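Endoglucanase A (Clostridium longisporum, PDB 6Q1I) hydrolyses internal beta-1,4-glucosidic linkages in cellulose, lichenan and barley beta-glucan, and also cleaves xylan, through its family 5 glycoside hydrolase catalytic domain. Local coordinates at residues P75-E80 against T114-N119; L31-T36 against T49-P54. One frame throughout, in Å; residues are numbered along the deposited sequence.

Contact 1 of 2, residues P75-E80 against T114-N119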
ATOM      1  N   PRO A  75       3.783   2.441  -4.612  1.00  6.55           N
ATOM      2  CA  PRO A  75       4.402   1.132  -4.378  1.00  6.72           C
ATOM      3  C   PRO A  75       5.665   1.032  -5.224  1.00  7.38           C
ATOM      4  O   PRO A  75       5.660   1.380  -6.406  1.00  7.76           O
ATOM      5  CB  PRO A  75       3.310   0.147  -4.805  1.00  7.31           C
ATOM      6  CG  PRO A  75       2.513   0.903  -5.840  1.00  7.63           C
ATOM      7  CD  PRO A  75       2.510   2.331  -5.349  1.00  7.16           C
ATOM      8  N   THR A  76       6.762   0.610  -4.601  1.00  7.33           N
ATOM      9  CA  THR A  76       8.071   0.649  -5.245  1.00  7.09           C
ATOM     10  C   THR A  76       8.812  -0.646  -4.960  1.00  6.95           C
ATOM     11  O   THR A  76       8.963  -1.034  -3.796  1.00  7.45           O
ATOM     12  CB  THR A  76       8.884   1.852  -4.749  1.00  7.54           C
ATOM     13  OG1 THR A  76       8.151   3.058  -4.993  1.00  8.14           O
ATOM     14  CG2 THR A  76      10.212   1.948  -5.473  1.00  7.97           C
ATOM     15  N   THR A  77       9.255  -1.322  -6.021  1.00  7.10           N
ATOM     16  CA  THR A  77      10.036  -2.556  -5.911  1.00  7.78           C
ATOM     17  C   THR A  77      11.504  -2.214  -6.128  1.00  7.21           C
ATOM     18  O   THR A  77      11.864  -1.629  -7.158  1.00  8.67           O
ATOM     19  CB  THR A  77       9.528  -3.604  -6.901  1.00  7.81           C
ATOM     20  OG1 THR A  77       8.186  -3.955  -6.530  1.00  8.24           O
ATOM     21  CG2 THR A  77      10.417  -4.854  -6.903  1.00  9.16           C
ATOM     22  N   TRP A  78      12.343  -2.530  -5.137  1.00  8.07           N
ATOM     23  CA  TRP A  78      13.710  -2.026  -5.082  1.00  8.39           C
ATOM     24  C   TRP A  78      14.782  -3.065  -5.381  1.00  8.46           C
ATOM     25  O   TRP A  78      15.881  -2.691  -5.804  1.00  9.55           O
ATOM     26  CB  TRP A  78      14.014  -1.436  -3.696  1.00  8.04           C
ATOM     27  CG  TRP A  78      13.121  -0.327  -3.243  1.00  7.62           C
ATOM     28  CD1 TRP A  78      11.936  -0.467  -2.592  1.00  7.87           C
ATOM     29  CD2 TRP A  78      13.341   1.088  -3.365  1.00  8.13           C
ATOM     30  NE1 TRP A  78      11.404   0.759  -2.304  1.00  8.22           N
ATOM     31  CE2 TRP A  78      12.238   1.733  -2.781  1.00  7.89           C
ATOM     32  CE3 TRP A  78      14.351   1.869  -3.928  1.00  9.14           C
ATOM     33  CZ2 TRP A  78      12.124   3.119  -2.729  1.00  8.27           C
ATOM     34  CZ3 TRP A  78      14.236   3.242  -3.868  1.00  9.45           C
ATOM     35  CH2 TRP A  78      13.133   3.854  -3.282  1.00  9.02           C
ATOM     36  N   GLY A  79      14.514  -4.349  -5.141  1.00  9.48           N
ATOM     37  CA  GLY A  79      15.592  -5.330  -5.133  1.00 10.47           C
ATOM     38  C   GLY A  79      16.368  -5.410  -6.437  1.00 10.77           C
ATOM     39  O   GLY A  79      17.586  -5.611  -6.430  1.00 12.17           O
ATOM     40  N   GLU A  80      15.675  -5.284  -7.574  1.00 10.47           N
ATOM     41  CA  GLU A  80      16.306  -5.349  -8.889  1.00 10.28           C
ATOM     42  C   GLU A  80      17.230  -4.172  -9.156  1.00 10.68           C
ATOM     43  O   GLU A  80      17.924  -4.171 -10.179  1.00 13.37           O
ATOM     44  CB  GLU A  80      15.220  -5.412  -9.966  1.00 11.77           C
ATOM     45  CG  GLU A  80      14.513  -6.755 -10.091  1.00 12.20           C
ATOM     46  CD  GLU A  80      13.520  -7.059  -8.979  1.00 11.22           C
ATOM     47  OE1 GLU A  80      13.002  -6.120  -8.331  1.00 10.74           O
ATOM     48  OE2 GLU A  80      13.228  -8.255  -8.783  1.00 12.95           O
ATOM     49  N   THR A 114       8.501  -0.552   0.344  1.00  7.27           N
ATOM     50  CA  THR A 114       9.048  -1.605  -0.501  1.00  7.25           C
ATOM     51  C   THR A 114       7.886  -2.520  -0.877  1.00  7.01           C
ATOM     52  O   THR A 114       6.945  -2.701  -0.094  1.00  7.39           O
ATOM     53  CB  THR A 114      10.183  -2.406   0.160  1.00  7.29           C
ATOM     54  OG1 THR A 114       9.664  -3.299   1.152  1.00  7.80           O
ATOM     55  CG2 THR A 114      11.239  -1.494   0.761  1.00  7.77           C
ATOM     56  N   HIS A 115       7.956  -3.116  -2.072  1.00  6.92           N
ATOM     57  CA  HIS A 115       6.776  -3.742  -2.638  1.00  6.89           C
ATOM     58  C   HIS A 115       7.044  -5.220  -2.942  1.00  6.75           C
ATOM     59  O   HIS A 115       6.992  -6.044  -2.026  1.00  8.02           O
ATOM     60  CB  HIS A 115       6.177  -2.920  -3.778  1.00  6.32           C
ATOM     61  CG  HIS A 115       4.730  -3.203  -3.978  1.00  7.26           C
ATOM     62  ND1 HIS A 115       3.760  -2.689  -3.148  1.00  7.30           N
ATOM     63  CD2 HIS A 115       4.089  -3.995  -4.870  1.00  7.68           C
ATOM     64  CE1 HIS A 115       2.580  -3.121  -3.544  1.00  7.11           C
ATOM     65  NE2 HIS A 115       2.751  -3.922  -4.580  1.00  7.70           N
ATOM     66  N   HIS A 116       7.295  -5.592  -4.199  1.00  7.35           N
ATOM     67  CA  HIS A 116       7.420  -7.011  -4.562  1.00  7.73           C
ATOM     68  C   HIS A 116       8.839  -7.519  -4.290  1.00  8.91           C
ATOM     69  O   HIS A 116       9.640  -7.750  -5.201  1.00 10.05           O
ATOM     70  CB  HIS A 116       7.063  -7.245  -6.023  1.00  8.32           C
ATOM     71  CG  HIS A 116       5.630  -7.002  -6.367  1.00  8.73           C
ATOM     72  ND1 HIS A 116       4.590  -7.501  -5.616  1.00  9.31           N
ATOM     73  CD2 HIS A 116       5.067  -6.358  -7.417  1.00  8.74           C
ATOM     74  CE1 HIS A 116       3.446  -7.167  -6.186  1.00  8.86           C
ATOM     75  NE2 HIS A 116       3.707  -6.465  -7.277  1.00  8.72           N
ATOM     76  N   GLU A 117       9.137  -7.716  -3.003  1.00  8.87           N
ATOM     77  CA  GLU A 117      10.454  -8.167  -2.567  1.00  8.46           C
ATOM     78  C   GLU A 117      10.467  -9.625  -2.107  1.00  9.03           C
ATOM     79  O   GLU A 117      11.486 -10.088  -1.592  1.00  9.32           O
ATOM     80  CB  GLU A 117      11.024  -7.276  -1.454  1.00  8.63           C
ATOM     81  CG  GLU A 117      10.857  -5.767  -1.633  1.00  8.87           C
ATOM     82  CD  GLU A 117      11.637  -5.125  -2.764  1.00  9.66           C
ATOM     83  OE1 GLU A 117      12.512  -5.768  -3.392  1.00  9.90           O
ATOM     84  OE2 GLU A 117      11.353  -3.929  -3.002  1.00  9.68           O
ATOM     85  N   GLY A 118       9.370 -10.358  -2.286  1.00  9.01           N
ATOM     86  CA  GLY A 118       9.193 -11.658  -1.663  1.00  9.67           C
ATOM     87  C   GLY A 118      10.062 -12.778  -2.210  1.00 10.83           C
ATOM     88  O   GLY A 118      10.114 -13.848  -1.589  1.00 11.90           O
ATOM     89  N   ASN A 119      10.714 -12.584  -3.361  1.00 10.26           N
ATOM     90  CA  ASN A 119      11.701 -13.559  -3.808  1.00 10.76           C
ATOM     91  C   ASN A 119      12.931 -13.581  -2.910  1.00 11.91           C
ATOM     92  O   ASN A 119      13.658 -14.582  -2.909  1.00 13.91           O
ATOM     93  CB  ASN A 119      12.140 -13.274  -5.246  1.00 12.97           C
ATOM     94  CG  ASN A 119      12.809 -11.927  -5.384  1.00 12.89           C
ATOM     95  OD1 ASN A 119      12.224 -10.918  -5.040  1.00 12.10           O
ATOM     96  ND2 ASN A 119      14.053 -11.908  -5.844  1.00 16.53           N
TER
HETATM   97  O   HOH W   1      12.960  -7.210  -5.745  1.00 11.03           O
HETATM   98  O   HOH W   2      15.146  -8.996  -6.098  1.00 14.98           O
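Glu117 OE1 is gripped by Gly79 N at 3.0 Å, by Trp120 NE1 and by water 1, between the loops that follow strands 71-74 and 109-113 of the TIM barrel. The bond from Gly79 N is bent (136°), whereas Trp78 N meets the partner oxygen, Glu117 OE2, at 2.7 Å and nearly straight (170°). Each oxygen offers its syn lone pair to this pair of hydrogen bonds, and the bend of the Glu117 chain at chi2 brings the carboxylate back to the N-H groups of Trp78 and Gly79. Water 1 lies 2.8 Å from both Glu117 OE1 and Glu80 OE1, linking the two acidic side chains. OE2 sits at the edge of the Trp78 ring, whose NE1 is tied to Asn113 O. Several donors on one buried carboxylate would be expected to favour its ionised form.

Farther along, Thr77 OG1 receives His116 N at 3.0 Å and is also bonded to Asp32 O. The side chain of His115, hydrogen-bonded through ND1 to Asn113, lies about 4 Å from that of Gln284, the changed residue at the probable nucleophile position, consistent with the active-site end of the barrel. Pro75 CB lies over one face of the His115 imidazole, 3.6 Å from the ring centroid and 26° off its normal.

Contact 2 of 2, residues L31-T36 against T49-P54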
ATOM      1  N   LEU A  31       6.195   1.820 -10.443  1.00  7.71           N
ATOM      2  CA  LEU A  31       7.517   1.652  -9.834  1.00  7.23           C
ATOM      3  C   LEU A  31       7.624   0.352  -9.048  1.00  7.48           C
ATOM      4  O   LEU A  31       8.730  -0.012  -8.618  1.00  7.59           O
ATOM      5  CB  LEU A  31       7.876   2.850  -8.959  1.00  7.96           C
ATOM      6  CG  LEU A  31       7.825   4.186  -9.710  1.00  8.85           C
ATOM      7  CD1 LEU A  31       8.109   5.326  -8.760  1.00 10.04           C
ATOM      8  CD2 LEU A  31       8.782   4.227 -10.888  1.00 10.97           C
ATOM      9  N   ASP A  32       6.502  -0.349  -8.882  1.00  7.32           N
ATOM     10  CA  ASP A  32       6.432  -1.660  -8.262  1.00  7.73           C
ATOM     11  C   ASP A  32       6.526  -2.800  -9.259  1.00  8.17           C
ATOM     12  O   ASP A  32       6.720  -3.946  -8.841  1.00  8.53           O
ATOM     13  CB  ASP A  32       5.110  -1.818  -7.489  1.00  7.94           C
ATOM     14  CG  ASP A  32       3.882  -1.410  -8.296  1.00  8.94           C
ATOM     15  OD1 ASP A  32       3.879  -0.312  -8.881  1.00  8.33           O
ATOM     16  OD2 ASP A  32       2.897  -2.176  -8.304  1.00  9.19           O
ATOM     17  N   ALA A  33       6.367  -2.529 -10.553  1.00  8.34           N
ATOM     18  CA  ALA A  33       6.440  -3.596 -11.544  1.00  8.83           C
ATOM     19  C   ALA A  33       7.757  -4.345 -11.391  1.00 10.12           C
ATOM     20  O   ALA A  33       8.835  -3.742 -11.420  1.00 10.99           O
ATOM     21  CB  ALA A  33       6.303  -3.016 -12.955  1.00 10.02           C
ATOM     22  N   LYS A  34       7.669  -5.658 -11.207  1.00  9.57           N
ATOM     23  CA  LYS A  34       8.837  -6.468 -10.873  1.00  9.44           C
ATOM     24  C   LYS A  34       9.378  -7.058 -12.167  1.00 10.93           C
ATOM     25  O   LYS A  34       8.848  -8.046 -12.684  1.00 12.01           O
ATOM     26  CB  LYS A  34       8.479  -7.557  -9.873  1.00 10.21           C
ATOM     27  CG  LYS A  34       9.687  -8.316  -9.359  1.00 10.09           C
ATOM     28  CD  LYS A  34       9.299  -9.450  -8.423  1.00 11.03           C
ATOM     29  CE  LYS A  34      10.522 -10.110  -7.812  1.00 11.45           C
ATOM     30  NZ  LYS A  34      11.321  -9.181  -6.979  1.00 11.80           N
ATOM     31  N   ILE A  35      10.425  -6.433 -12.685  1.00 10.51           N
ATOM     32  CA  ILE A  35      10.987  -6.777 -13.982  1.00 10.47           C
ATOM     33  C   ILE A  35      12.351  -7.392 -13.722  1.00 10.88           C
ATOM     34  O   ILE A  35      13.294  -6.695 -13.328  1.00 12.46           O
ATOM     35  CB  ILE A  35      11.098  -5.556 -14.906  1.00 12.04           C
ATOM     36  CG1 ILE A  35       9.818  -4.716 -14.872  1.00 12.97           C
ATOM     37  CG2 ILE A  35      11.421  -6.008 -16.331  1.00 12.94           C
ATOM     38  CD1 ILE A  35       8.567  -5.444 -15.282  1.00 13.01           C
ATOM     39  N   THR A  36      12.460  -8.695 -13.943  1.00 13.04           N
ATOM     40  CA  THR A  36      13.634  -9.450 -13.532  1.00 14.78           C
ATOM     41  C   THR A  36      14.508  -9.884 -14.708  1.00 16.79           C
ATOM     42  O   THR A  36      15.410 -10.706 -14.521  1.00 19.51           O
ATOM     43  CB  THR A  36      13.195 -10.665 -12.713  1.00 15.65           C
ATOM     44  OG1 THR A  36      12.385 -11.510 -13.537  1.00 17.53           O
ATOM     45  CG2 THR A  36      12.402 -10.226 -11.487  1.00 17.67           C
ATOM     46  N   THR A  49       7.668   1.119 -17.009  1.00 10.04           N
ATOM     47  CA  THR A  49       6.765   0.768 -18.102  1.00 10.64           C
ATOM     48  C   THR A  49       6.733  -0.731 -18.389  1.00 10.90           C
ATOM     49  O   THR A  49       6.073  -1.155 -19.339  1.00 12.27           O
ATOM     50  CB  THR A  49       7.141   1.521 -19.385  1.00 12.13           C
ATOM     51  OG1 THR A  49       8.419   1.077 -19.856  1.00 12.81           O
ATOM     52  CG2 THR A  49       7.170   3.029 -19.160  1.00 12.97           C
ATOM     53  N   GLY A  50       7.406  -1.543 -17.572  1.00 11.10           N
ATOM     54  CA  GLY A  50       7.596  -2.948 -17.891  1.00 11.92           C
ATOM     55  C   GLY A  50       6.352  -3.804 -17.808  1.00 12.23           C
ATOM     56  O   GLY A  50       6.344  -4.915 -18.355  1.00 13.97           O
ATOM     57  N   TRP A  51       5.322  -3.341 -17.094  1.00 11.43           N
ATOM     58  CA  TRP A  51       4.037  -4.032 -17.031  1.00 11.26           C
ATOM     59  C   TRP A  51       2.962  -3.301 -17.832  1.00 13.53           C
ATOM     60  O   TRP A  51       1.763  -3.474 -17.578  1.00 14.97           O
ATOM     61  CB  TRP A  51       3.617  -4.293 -15.583  1.00 12.13           C
ATOM     62  CG  TRP A  51       4.322  -5.466 -14.952  1.00 11.91           C
ATOM     63  CD1 TRP A  51       5.189  -6.332 -15.554  1.00 13.32           C
ATOM     64  CD2 TRP A  51       4.207  -5.901 -13.595  1.00 11.20           C
ATOM     65  NE1 TRP A  51       5.620  -7.277 -14.656  1.00 12.66           N
ATOM     66  CE2 TRP A  51       5.029  -7.036 -13.446  1.00 11.74           C
ATOM     67  CE3 TRP A  51       3.490  -5.437 -12.485  1.00 11.96           C
ATOM     68  CZ2 TRP A  51       5.149  -7.716 -12.233  1.00 12.27           C
ATOM     69  CZ3 TRP A  51       3.610  -6.109 -11.294  1.00 12.13           C
ATOM     70  CH2 TRP A  51       4.434  -7.234 -11.175  1.00 12.57           C
ATOM     71  N   GLY A  52       3.369  -2.511 -18.818  1.00 12.33           N
ATOM     72  CA  GLY A  52       2.446  -1.965 -19.794  1.00 12.64           C
ATOM     73  C   GLY A  52       1.874  -0.605 -19.462  1.00 12.66           C
ATOM     74  O   GLY A  52       1.045  -0.097 -20.227  1.00 14.86           O
ATOM     75  N   ASN A  53       2.271  -0.006 -18.365  1.00 10.78           N
ATOM     76  CA  ASN A  53       1.762   1.328 -18.085  1.00 10.54           C
ATOM     77  C   ASN A  53       2.674   2.396 -18.684  1.00 10.27           C
ATOM     78  O   ASN A  53       3.879   2.175 -18.846  1.00 11.32           O
ATOM     79  CB  ASN A  53       1.596   1.516 -16.579  1.00 10.65           C
ATOM     80  CG  ASN A  53       0.339   0.845 -16.079  1.00 11.03           C
ATOM     81  OD1 ASN A  53      -0.641   0.748 -16.819  1.00 13.68           O
ATOM     82  ND2 ASN A  53       0.358   0.354 -14.861  1.00 11.72           N
ATOM     83  N   PRO A  54       2.110   3.545 -19.050  1.00 10.96           N
ATOM     84  CA  PRO A  54       2.922   4.621 -19.626  1.00 10.72           C
ATOM     85  C   PRO A  54       3.732   5.316 -18.539  1.00  9.76           C
ATOM     86  O   PRO A  54       3.436   5.228 -17.353  1.00 11.12           O
ATOM     87  CB  PRO A  54       1.871   5.566 -20.220  1.00 12.84           C
ATOM     88  CG  PRO A  54       0.681   5.391 -19.324  1.00 13.96           C
ATOM     89  CD  PRO A  54       0.687   3.927 -18.938  1.00 12.33           C
TER
HETATM   90  O   HOH W   3       7.326  -9.451 -15.072  1.00 28.29           O
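Trp51 lays one face of its indole over the backbone of Ala33 and Lys34, and the ring can be followed outward atom by atom. The residue sits in a type I beta turn, Thr49 to Gly52, closed by Gly52 N on Thr49 O, which follows helix 44-48; the opposing segment is part of the loop after the first barrel strand, 23-27. This is a surface contact, the exposed Trp51 having its side chain about 10 Å from that of Gln284, at the probable nucleophile position. CB of Trp51 starts beside the methyl of Ala33. With chi1 at -79° placing CG beside the backbone N, and chi2 close to zero, the indole extends across the neighbouring loop. CG and CD2 then settle on the same methyl, Ala33 CB standing 3.6 Å from Trp51 CD2. On the six-membered ring the partner becomes the main chain: Ala33 CA makes a CH-pi contact 3.8 Å from the centroid, 17° off the normal. Farther out, CZ2 and CH2 lie against the peptide, with Lys34 N 3.4 Å from Trp51 CZ2.

The pyrrole side meets something different. Ile35 CD1 approaches Trp51 CD1 obliquely at 3.5 Å, and the same methyl packs against Gly50 C at 3.7 Å. Ile35 and Trp51 run past each other in opposite directions, and the isoleucine also touches Phe47 of helix 44-48. Trp51 NE1 donates at 2.8 Å to water 3, which sits at the ring edge in its plane and donates in turn to Lys34 O at 3.2 Å.

No direct hydrogen bond joins the two segments. Cohesion here comes from dispersion and CH-pi contact over a flat surface, with one water satisfying the indole N-H.

Read from the N terminus, the chain leaves strand 23-27 and enters 31-36, runs through helix 44-48, and returns at 49-54, where contact 2 closes a short loop. Only after helix 58-67 and strand 71-74 does contact 1 open, with 75-80; helix 90-105 and strand 109-113 intervene before 114-119 closes it. The two loops are therefore in series, neither enclosing nor crossing the other. They nevertheless touch in space, their centres 12 Å apart: Lys34 NZ forms a salt bridge with Glu80 OE2 and hydrogen bonds to His116 O and, probably, Asn119 OD1. Together they join the loops after barrel strands 23-27, 71-74 and 109-113, near the probable catalytic positions.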